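Local structure of acyl-CoA dehydrogenase (Geobacillus kaustophilus, 2PG0) at residues A7-E12 with V308-M313; H15-A20 with V75-E80; F55-V60 with G92-I97. The protein probably oxidises acyl thioesters with bound FAD, introducing a double bond between the alpha and beta carbons of the acyl chain, as a member of the acyl-CoA dehydrogenase family. All blocks are in the same frame, centred on the assembly; numbering follows the deposited sequence.

Contact 1: A7-E12 with V308-M313; sequences ARYLRE and VIEEHM
Ile309 reaches the Tyr9 ring from above, its CG2 methyl 3.6 Å from the ring centroid and almost on the ring normal, a CH-pi contact over the middle of the face. Its other branch runs toward the far end of the ring, where CD1 lies 3.5 Å from Tyr9 OH. That hydroxyl has its polar partner on the same helix, in Asp306. The aromatic side chain is thus held along its length, methyl over face and oxygen to carboxylate, while Val75 and Ala72 of helix 71-84 also pack against it. CG of Tyr9 sits between its backbone N and carbonyl carbon (chi1 60°), a placement that turns the ring to the helix. Glu310 follows with an extended chain. Its CG meets the ring edge at CD2 from 4.0 Å, and OE2 accepts the backbone N-H of Arg8 at 3.1 Å. The bond is bent, 148° at the hydrogen, and the donor approaches on the anti side, 33° out of the carboxylate plane. Across the subunit boundary, Glu310 OE1 has a long, weak ion pair with Arg8 NH2 of the second subunit. Met313, one turn beyond Ile309, packs SD on Tyr9 CB at 3.8 Å; the sulfur stands oblique to the ring, 5.3 Å from its centroid, a Met-aromatic contact. The type I beta turn Ala7-Leu10 presents Tyr9 and the Arg8 amide together, just ahead of the N-cap Arg11 of helix 12-28. The arrangement ties the N-terminal arm to the C-terminal end of helix 285-313, joining the two alpha-helical domains of the acyl-CoA dehydrogenase fold.

Contact 2: H15-A20 with V75-E80; sequences HMFRAA and VVINEE
Two helices of the all-alpha N-terminal domain, 12-28 and 71-84, pack here with the same sense, their local axes 9.9 Å apart at a crossing angle of -34°. Phe17 turns its ring edge to the second helix: CD2 lies 3.5 Å from Val76 CG1, and CZ meets Ile77 CG1, which is in the ring plane. The same Val76 CG1 also touches CB of Arg18, while Val76 CG2 lies over one face of the Arg18 guanidinium, toward its rim. With CG opposite its own backbone N (chi1 -170°) and a bend at chi3, Arg18 reaches across to two acids, forming a salt-bridge network with Glu79 and Glu80. NH1 bonds Glu80 OE2 at 2.9 Å, 163° at the hydrogen, in the guanidinium plane and on the anti lone pair. NH1 and NH2 both grip Glu79 OE1, at 2.9 and 3.1 Å, the Glu79 carboxylate nearly coplanar with the guanidinium. A water donates to Glu79 OE2. Replacing Arg18 with alanine is likely to leave Glu79 OE1 without both of these donors, take one from Glu80 OE2 and uncover the Val76 methyl. Arg302 and Lys83 also pair with Glu79 and Glu80 respectively, and Arg22 with Glu80. Such positive surroundings probably keep both buried carboxylates ionised.

Contact 3: F55-V60 with G92-I97; sequences FLCPWV and GLHNDI
Asn95 swings CG opposite its carbonyl carbon (chi1 -79°), carrying the amide across to the chain at Phe55-Cys57, whereas Trp59, with CG between its backbone N and carbonyl carbon (chi1 53°), directs its indole back to the same residue. The contact lies in the alpha-helical N-terminal domain of the acyl-CoA dehydrogenase fold, where the loop after helix 44-52 lies along helix 89-105 at a wider, pi-type turn spanning 93-97. Both ends of the Asn95 amide are used. ND2 donates to Phe55 O at 3.1 Å, nearly straight and close to the amide plane. OD1 accepts the backbone N-H of Cys57 at 2.9 Å, with the donor standing above the carbonyl plane. Two bonds of opposite polarity on one amide bridge Leu56 and fix the rotation of the group. Leu56 adds apolar cover, its CD2 3.8 Å from Asn95 OD1. Cys57 opens a type I beta turn to Val60, and its SG lies 3.6 Å from His94 NE2, oblique to the imidazole. Both imidazole nitrogens have partners elsewhere, NE2 at the backbone oxygen of Cys118 and ND1 at the hydroxyl of Thr125, which hold the ring in place beside the sulfur. The bound FAD lies about 11 Å from the His94 side chain, so the contact is near the cofactor site without touching it. Asp96, hydrogen-bonded to Ser74 and Asn78, sets OD1 4.0 Å from Trp59 CD1. On the indole's pyrrole edge, NE1 donates to the backbone oxygen of Asn95 at 2.7 Å, with that oxygen 16° out of the ring plane.

Overall arrangement
Contacts 2 and 3 are buried within the N-terminal helical domain, while contact 1 is only partly buried and reaches a subunit boundary. Helix 71-84 connects all three: it carries half of contact 2, packs on Tyr9 of contact 1, and probably hydrogen-bonds contact 3 from Asn78 to Asp96. Leu10 of contact 1 packs on Arg18 and Val76 of contact 2, and Phe17 meets Phe55 between contacts 2 and 3; contacts 1 and 3 do not touch. Chemistry differs with place: aromatic packing plus one backbone-to-carboxylate bond in contact 1, a charge network between helices in contact 2, and neutral amide and indole bonds to the backbone in contact 3.

Contact 1: A7-E12 with V308-M313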
loop_
_atom_site.group_PDB
_atom_site.type_symbol
_atom_site.label_atom_id
_atom_site.label_comp_id
_atom_site.label_asym_id
_atom_site.label_seq_id
_atom_site.Cartn_x
_atom_site.Cartn_y
_atom_site.Cartn_z
ATOM N N ALA A 7 -5.036 26.306 -13.547
ATOM C CA ALA A 7 -5.599 25.581 -14.683
ATOM C C ALA A 7 -6.296 26.549 -15.628
ATOM O O ALA A 7 -7.085 27.406 -15.191
ATOM C CB ALA A 7 -6.576 24.532 -14.203
ATOM N N ARG A 8 -6.025 26.370 -16.918
ATOM C CA ARG A 8 -6.350 27.342 -17.954
ATOM C C ARG A 8 -7.819 27.455 -18.338
ATOM O O ARG A 8 -8.166 28.324 -19.126
ATOM C CB ARG A 8 -5.536 27.058 -19.221
ATOM C CG ARG A 8 -4.041 26.984 -19.000
ATOM C CD ARG A 8 -3.275 27.151 -20.302
ATOM N NE ARG A 8 -1.922 26.609 -20.187
ATOM C CZ ARG A 8 -0.847 27.108 -20.792
ATOM N NH1 ARG A 8 -0.943 28.178 -21.576
ATOM N NH2 ARG A 8 0.335 26.529 -20.608
ATOM N N TYR A 9 -8.681 26.587 -17.817
ATOM C CA TYR A 9 -10.080 26.617 -18.249
ATOM C C TYR A 9 -10.928 27.657 -17.510
ATOM O O TYR A 9 -12.048 27.942 -17.925
ATOM C CB TYR A 9 -10.736 25.226 -18.214
ATOM C CG TYR A 9 -10.755 24.563 -16.856
ATOM C CD1 TYR A 9 -11.801 24.790 -15.963
ATOM C CD2 TYR A 9 -9.728 23.696 -16.464
ATOM C CE1 TYR A 9 -11.825 24.186 -14.713
ATOM C CE2 TYR A 9 -9.748 23.079 -15.214
ATOM C CZ TYR A 9 -10.798 23.331 -14.344
ATOM O OH TYR A 9 -10.829 22.739 -13.099
ATOM N N LEU A 10 -10.396 28.215 -16.424
ATOM C CA LEU A 10 -11.120 29.237 -15.668
ATOM C C LEU A 10 -10.608 30.630 -16.000
ATOM O O LEU A 10 -9.408 30.903 -15.895
ATOM C CB LEU A 10 -11.017 28.998 -14.159
ATOM C CG LEU A 10 -11.573 27.689 -13.585
ATOM C CD1 LEU A 10 -11.214 27.559 -12.114
ATOM C CD2 LEU A 10 -13.091 27.551 -13.791
ATOM N N ARG A 11 -11.524 31.507 -16.402
ATOM C CA ARG A 11 -11.191 32.921 -16.545
ATOM C C ARG A 11 -11.903 33.755 -15.481
ATOM O O ARG A 11 -12.657 33.219 -14.666
ATOM C CB ARG A 11 -11.468 33.416 -17.963
ATOM C CG ARG A 11 -12.874 33.196 -18.475
ATOM C CD ARG A 11 -12.930 33.425 -19.987
ATOM N NE ARG A 11 -12.312 32.317 -20.710
ATOM C CZ ARG A 11 -12.984 31.313 -21.269
ATOM N NH1 ARG A 11 -14.313 31.270 -21.209
ATOM N NH2 ARG A 11 -12.322 30.345 -21.893
ATOM N N GLU A 12 -11.653 35.062 -15.480
ATOM C CA GLU A 12 -12.237 35.945 -14.473
ATOM C C GLU A 12 -13.752 35.761 -14.305
ATOM O O GLU A 12 -14.240 35.735 -13.178
ATOM C CB GLU A 12 -11.873 37.414 -14.742
ATOM C CG GLU A 12 -12.065 38.346 -13.536
ATOM C CD GLU A 12 -11.343 37.883 -12.265
ATOM O OE1 GLU A 12 -10.231 37.316 -12.358
ATOM O OE2 GLU A 12 -11.886 38.100 -11.160
ATOM N N VAL A 308 -7.486 16.865 -17.929
ATOM C CA VAL A 308 -8.571 16.141 -18.586
ATOM C C VAL A 308 -9.755 17.062 -18.925
ATOM O O VAL A 308 -10.303 16.975 -20.022
ATOM C CB VAL A 308 -9.008 14.895 -17.761
ATOM C CG1 VAL A 308 -10.247 14.247 -18.354
ATOM C CG2 VAL A 308 -7.862 13.871 -17.708
ATOM N N ILE A 309 -10.138 17.942 -17.997
ATOM C CA ILE A 309 -11.167 18.968 -18.285
ATOM C C ILE A 309 -10.797 19.762 -19.551
ATOM O O ILE A 309 -11.612 19.890 -20.461
ATOM C CB ILE A 309 -11.411 19.915 -17.067
ATOM C CG1 ILE A 309 -12.160 19.175 -15.949
ATOM C CG2 ILE A 309 -12.186 21.180 -17.482
ATOM C CD1 ILE A 309 -12.069 19.866 -14.584
ATOM N N GLU A 310 -9.558 20.248 -19.617
ATOM C CA GLU A 310 -9.066 20.995 -20.781
ATOM C C GLU A 310 -9.196 20.205 -22.088
ATOM O O GLU A 310 -9.735 20.721 -23.073
ATOM C CB GLU A 310 -7.616 21.455 -20.564
ATOM C CG GLU A 310 -7.456 22.528 -19.488
ATOM C CD GLU A 310 -5.998 22.812 -19.151
ATOM O OE1 GLU A 310 -5.107 22.340 -19.893
ATOM O OE2 GLU A 310 -5.742 23.499 -18.133
ATOM N N GLU A 311 -8.716 18.959 -22.087
ATOM C CA GLU A 311 -8.870 18.048 -23.233
ATOM C C GLU A 311 -10.336 17.864 -23.640
ATOM O O GLU A 311 -10.682 17.939 -24.823
ATOM C CB GLU A 311 -8.273 16.673 -22.914
ATOM C CG GLU A 311 -6.766 16.617 -22.889
ATOM C CD GLU A 311 -6.146 16.919 -24.235
ATOM O OE1 GLU A 311 -6.044 15.995 -25.084
ATOM O OE2 GLU A 311 -5.751 18.084 -24.431
ATOM N N HIS A 312 -11.187 17.613 -22.645
ATOM C CA HIS A 312 -12.621 17.443 -22.853
ATOM C C HIS A 312 -13.229 18.673 -23.534
ATOM O O HIS A 312 -13.949 18.549 -24.524
ATOM C CB HIS A 312 -13.310 17.192 -21.512
ATOM C CG HIS A 312 -14.757 16.835 -21.628
ATOM N ND1 HIS A 312 -15.204 15.778 -22.391
ATOM C CD2 HIS A 312 -15.856 17.383 -21.061
ATOM C CE1 HIS A 312 -16.518 15.696 -22.296
ATOM N NE2 HIS A 312 -16.939 16.660 -21.498
ATOM N N MET A 313 -12.909 19.852 -23.007
ATOM C CA MET A 313 -13.445 21.117 -23.518
ATOM C C MET A 313 -12.958 21.431 -24.938
ATOM O O MET A 313 -13.658 22.098 -25.710
ATOM C CB MET A 313 -13.132 22.260 -22.542
ATOM C CG MET A 313 -13.931 22.199 -21.226
ATOM S SD MET A 313 -13.638 23.573 -20.082
ATOM C CE MET A 313 -14.324 24.948 -21.035
#

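Contact 2: H15-A20 with V75-E80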
loop_
_atom_site.group_PDB
_atom_site.type_symbol
_atom_site.label_atom_id
_atom_site.label_comp_id
_atom_site.label_asym_id
_atom_site.label_seq_id
_atom_site.Cartn_x
_atom_site.Cartn_y
_atom_site.Cartn_z
ATOM N N HIS A 15 -14.482 32.947 -12.100
ATOM C CA HIS A 15 -14.114 33.292 -10.732
ATOM C C HIS A 15 -15.175 34.137 -10.041
ATOM O O HIS A 15 -15.486 33.890 -8.878
ATOM C CB HIS A 15 -12.741 33.972 -10.683
ATOM C CG HIS A 15 -11.619 33.070 -11.095
ATOM N ND1 HIS A 15 -10.695 33.416 -12.059
ATOM C CD2 HIS A 15 -11.290 31.820 -10.692
ATOM C CE1 HIS A 15 -9.837 32.425 -12.218
ATOM N NE2 HIS A 15 -10.175 31.445 -11.401
ATOM N N MET A 16 -15.739 35.112 -10.757
ATOM C CA MET A 16 -16.854 35.889 -10.198
ATOM C C MET A 16 -18.112 35.032 -10.064
ATOM O O MET A 16 -18.849 35.167 -9.087
ATOM C CB MET A 16 -17.129 37.221 -10.928
ATOM C CG MET A 16 -16.716 37.346 -12.381
ATOM S SD MET A 16 -16.679 39.076 -12.987
ATOM C CE MET A 16 -15.113 39.672 -12.360
ATOM N N PHE A 17 -18.334 34.141 -11.029
ATOM C CA PHE A 17 -19.447 33.191 -10.952
ATOM C C PHE A 17 -19.354 32.281 -9.723
ATOM O O PHE A 17 -20.363 32.057 -9.046
ATOM C CB PHE A 17 -19.567 32.351 -12.230
ATOM C CG PHE A 17 -20.612 31.270 -12.147
ATOM C CD1 PHE A 17 -21.956 31.565 -12.357
ATOM C CD2 PHE A 17 -20.253 29.957 -11.834
ATOM C CE1 PHE A 17 -22.927 30.565 -12.269
ATOM C CE2 PHE A 17 -21.220 28.955 -11.744
ATOM C CZ PHE A 17 -22.550 29.256 -11.960
ATOM N N ARG A 18 -18.158 31.749 -9.457
ATOM C CA ARG A 18 -17.940 30.897 -8.289
ATOM C C ARG A 18 -18.315 31.614 -6.993
ATOM O O ARG A 18 -18.973 31.036 -6.124
ATOM C CB ARG A 18 -16.495 30.397 -8.205
ATOM C CG ARG A 18 -16.295 29.316 -7.137
ATOM C CD ARG A 18 -14.826 29.007 -6.897
ATOM N NE ARG A 18 -14.194 28.410 -8.074
ATOM C CZ ARG A 18 -14.198 27.107 -8.360
ATOM N NH1 ARG A 18 -14.811 26.240 -7.558
ATOM N NH2 ARG A 18 -13.586 26.668 -9.455
ATOM N N ALA A 19 -17.893 32.874 -6.875
ATOM C CA ALA A 19 -18.198 33.674 -5.693
ATOM C C ALA A 19 -19.706 33.903 -5.554
ATOM O O ALA A 19 -20.249 33.806 -4.449
ATOM C CB ALA A 19 -17.444 35.006 -5.736
ATOM N N ALA A 20 -20.375 34.192 -6.672
ATOM C CA ALA A 20 -21.829 34.409 -6.677
ATOM C C ALA A 20 -22.583 33.130 -6.296
ATOM O O ALA A 20 -23.539 33.164 -5.509
ATOM C CB ALA A 20 -22.296 34.920 -8.039
ATOM N N VAL A 75 -18.200 22.771 -14.133
ATOM C CA VAL A 75 -17.136 22.398 -13.198
ATOM C C VAL A 75 -17.290 23.185 -11.894
ATOM O O VAL A 75 -17.282 22.610 -10.805
ATOM C CB VAL A 75 -15.730 22.618 -13.799
ATOM C CG1 VAL A 75 -14.638 22.326 -12.753
ATOM C CG2 VAL A 75 -15.542 21.737 -15.036
ATOM N N VAL A 76 -17.463 24.502 -12.017
ATOM C CA VAL A 76 -17.648 25.357 -10.845
ATOM C C VAL A 76 -18.867 24.928 -10.018
ATOM O O VAL A 76 -18.771 24.780 -8.799
ATOM C CB VAL A 76 -17.759 26.852 -11.236
ATOM C CG1 VAL A 76 -18.207 27.686 -10.031
ATOM C CG2 VAL A 76 -16.410 27.350 -11.771
ATOM N N ILE A 77 -20.004 24.732 -10.688
ATOM C CA ILE A 77 -21.237 24.346 -10.006
ATOM C C ILE A 77 -21.027 23.052 -9.225
ATOM O O ILE A 77 -21.322 22.981 -8.025
ATOM C CB ILE A 77 -22.440 24.237 -10.991
ATOM C CG1 ILE A 77 -22.887 25.637 -11.434
ATOM C CG2 ILE A 77 -23.623 23.506 -10.346
ATOM C CD1 ILE A 77 -23.794 25.644 -12.659
ATOM N N ASN A 78 -20.498 22.035 -9.895
ATOM C CA ASN A 78 -20.352 20.736 -9.246
ATOM C C ASN A 78 -19.345 20.738 -8.104
ATOM O O ASN A 78 -19.566 20.074 -7.083
ATOM C CB ASN A 78 -20.053 19.657 -10.273
ATOM C CG ASN A 78 -21.164 19.526 -11.298
ATOM O OD1 ASN A 78 -22.315 19.902 -11.035
ATOM N ND2 ASN A 78 -20.831 19.022 -12.466
ATOM N N GLU A 79 -18.270 21.509 -8.257
ATOM C CA GLU A 79 -17.272 21.651 -7.186
ATOM C C GLU A 79 -17.900 22.322 -5.968
ATOM O O GLU A 79 -17.780 21.832 -4.838
ATOM C CB GLU A 79 -16.068 22.458 -7.651
ATOM C CG GLU A 79 -15.095 21.679 -8.510
ATOM C CD GLU A 79 -13.894 22.499 -8.941
ATOM O OE1 GLU A 79 -13.820 23.718 -8.627
ATOM O OE2 GLU A 79 -13.021 21.916 -9.617
ATOM N N GLU A 80 -18.585 23.440 -6.206
ATOM C CA GLU A 80 -19.203 24.182 -5.108
ATOM C C GLU A 80 -20.303 23.391 -4.391
ATOM O O GLU A 80 -20.449 23.484 -3.174
ATOM C CB GLU A 80 -19.700 25.557 -5.579
ATOM C CG GLU A 80 -18.562 26.534 -5.945
ATOM C CD GLU A 80 -17.520 26.710 -4.842
ATOM O OE1 GLU A 80 -17.904 26.935 -3.681
ATOM O OE2 GLU A 80 -16.310 26.644 -5.146
HETATM O O HOH W 1 -11.919 24.137 -10.870
#

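Contact 3: F55-V60 with G92-I97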
loop_
_atom_site.group_PDB
_atom_site.type_symbol
_atom_site.label_atom_id
_atom_site.label_comp_id
_atom_site.label_asym_id
_atom_site.label_seq_id
_atom_site.Cartn_x
_atom_site.Cartn_y
_atom_site.Cartn_z
ATOM N N PHE A 55 -28.753 28.364 -12.358
ATOM C CA PHE A 55 -27.743 27.358 -12.005
ATOM C C PHE A 55 -28.090 25.943 -12.477
ATOM O O PHE A 55 -27.366 24.989 -12.162
ATOM C CB PHE A 55 -27.466 27.360 -10.498
ATOM C CG PHE A 55 -27.075 28.707 -9.944
ATOM C CD1 PHE A 55 -26.133 29.506 -10.592
ATOM C CD2 PHE A 55 -27.642 29.163 -8.758
ATOM C CE1 PHE A 55 -25.769 30.749 -10.073
ATOM C CE2 PHE A 55 -27.286 30.399 -8.225
ATOM C CZ PHE A 55 -26.354 31.200 -8.887
ATOM N N LEU A 56 -29.189 25.806 -13.222
ATOM C CA LEU A 56 -29.538 24.523 -13.845
ATOM C C LEU A 56 -29.356 24.586 -15.350
ATOM O O LEU A 56 -29.769 25.553 -15.993
ATOM C CB LEU A 56 -30.975 24.096 -13.512
ATOM C CG LEU A 56 -31.376 23.891 -12.053
ATOM C CD1 LEU A 56 -32.784 23.343 -11.991
ATOM C CD2 LEU A 56 -30.397 22.973 -11.312
ATOM N N CYS A 57 -28.728 23.547 -15.901
ATOM C CA CYS A 57 -28.477 23.431 -17.342
ATOM C C CYS A 57 -28.017 24.740 -18.003
ATOM O O CYS A 57 -28.574 25.138 -19.026
ATOM C CB CYS A 57 -29.727 22.900 -18.049
ATOM S SG CYS A 57 -30.326 21.344 -17.398
ATOM N N PRO A 58 -26.984 25.397 -17.444
ATOM C CA PRO A 58 -26.624 26.727 -17.958
ATOM C C PRO A 58 -26.058 26.692 -19.386
ATOM O O PRO A 58 -26.042 27.718 -20.076
ATOM C CB PRO A 58 -25.575 27.213 -16.955
ATOM C CG PRO A 58 -24.962 25.972 -16.426
ATOM C CD PRO A 58 -26.081 24.970 -16.356
ATOM N N TRP A 59 -25.619 25.509 -19.818
ATOM C CA TRP A 59 -25.053 25.293 -21.156
ATOM C C TRP A 59 -26.120 25.267 -22.253
ATOM O O TRP A 59 -25.798 25.366 -23.441
ATOM C CB TRP A 59 -24.262 23.974 -21.187
ATOM C CG TRP A 59 -25.077 22.814 -20.689
ATOM C CD1 TRP A 59 -25.101 22.320 -19.419
ATOM C CD2 TRP A 59 -26.009 22.027 -21.444
ATOM N NE1 TRP A 59 -25.985 21.273 -19.333
ATOM C CE2 TRP A 59 -26.551 21.066 -20.561
ATOM C CE3 TRP A 59 -26.432 22.031 -22.784
ATOM C CZ2 TRP A 59 -27.502 20.124 -20.968
ATOM C CZ3 TRP A 59 -27.374 21.086 -23.189
ATOM C CH2 TRP A 59 -27.895 20.147 -22.284
ATOM N N VAL A 60 -27.381 25.096 -21.852
ATOM C CA VAL A 60 -28.508 25.042 -22.787
ATOM C C VAL A 60 -28.608 26.368 -23.566
ATOM O O VAL A 60 -28.282 27.434 -23.037
ATOM C CB VAL A 60 -29.835 24.693 -22.045
ATOM C CG1 VAL A 60 -31.066 25.019 -22.885
ATOM C CG2 VAL A 60 -29.851 23.209 -21.636
ATOM N N GLY A 92 -25.688 17.897 -10.467
ATOM C CA GLY A 92 -24.697 17.605 -11.506
ATOM C C GLY A 92 -25.182 16.529 -12.462
ATOM O O GLY A 92 -24.915 16.588 -13.659
ATOM N N LEU A 93 -25.903 15.545 -11.929
ATOM C CA LEU A 93 -26.505 14.498 -12.760
ATOM C C LEU A 93 -27.520 15.093 -13.754
ATOM O O LEU A 93 -27.443 14.845 -14.964
ATOM C CB LEU A 93 -27.141 13.407 -11.884
ATOM C CG LEU A 93 -27.999 12.389 -12.647
ATOM C CD1 LEU A 93 -27.171 11.214 -13.093
ATOM C CD2 LEU A 93 -29.170 11.928 -11.808
ATOM N N HIS A 94 -28.446 15.897 -13.237
ATOM C CA HIS A 94 -29.425 16.617 -14.067
ATOM C C HIS A 94 -28.728 17.506 -15.101
ATOM O O HIS A 94 -28.987 17.382 -16.296
ATOM C CB HIS A 94 -30.381 17.427 -13.164
ATOM C CG HIS A 94 -31.321 18.336 -13.901
ATOM N ND1 HIS A 94 -32.512 17.900 -14.444
ATOM C CD2 HIS A 94 -31.268 19.669 -14.141
ATOM C CE1 HIS A 94 -33.138 18.916 -15.012
ATOM N NE2 HIS A 94 -32.407 20.003 -14.837
ATOM N N ASN A 95 -27.824 18.364 -14.635
ATOM C CA ASN A 95 -27.126 19.343 -15.475
ATOM C C ASN A 95 -26.232 18.728 -16.549
ATOM O O ASN A 95 -26.302 19.101 -17.721
ATOM C CB ASN A 95 -26.261 20.266 -14.606
ATOM C CG ASN A 95 -27.061 21.373 -13.921
ATOM O OD1 ASN A 95 -28.287 21.442 -14.030
ATOM N ND2 ASN A 95 -26.358 22.245 -13.210
ATOM N N ASP A 96 -25.399 17.775 -16.137
ATOM C CA ASP A 96 -24.241 17.385 -16.933
ATOM C C ASP A 96 -24.212 15.927 -17.375
ATOM O O ASP A 96 -23.362 15.539 -18.175
ATOM C CB ASP A 96 -22.961 17.758 -16.176
ATOM C CG ASP A 96 -22.898 19.244 -15.860
ATOM O OD1 ASP A 96 -23.052 20.057 -16.808
ATOM O OD2 ASP A 96 -22.724 19.591 -14.671
ATOM N N ILE A 97 -25.142 15.130 -16.864
ATOM C CA ILE A 97 -25.224 13.730 -17.256
ATOM C C ILE A 97 -26.476 13.442 -18.080
ATOM O O ILE A 97 -26.368 12.926 -19.192
ATOM C CB ILE A 97 -25.069 12.779 -16.037
ATOM C CG1 ILE A 97 -23.645 12.912 -15.466
ATOM C CG2 ILE A 97 -25.385 11.306 -16.424
ATOM C CD1 ILE A 97 -23.492 12.479 -14.027
#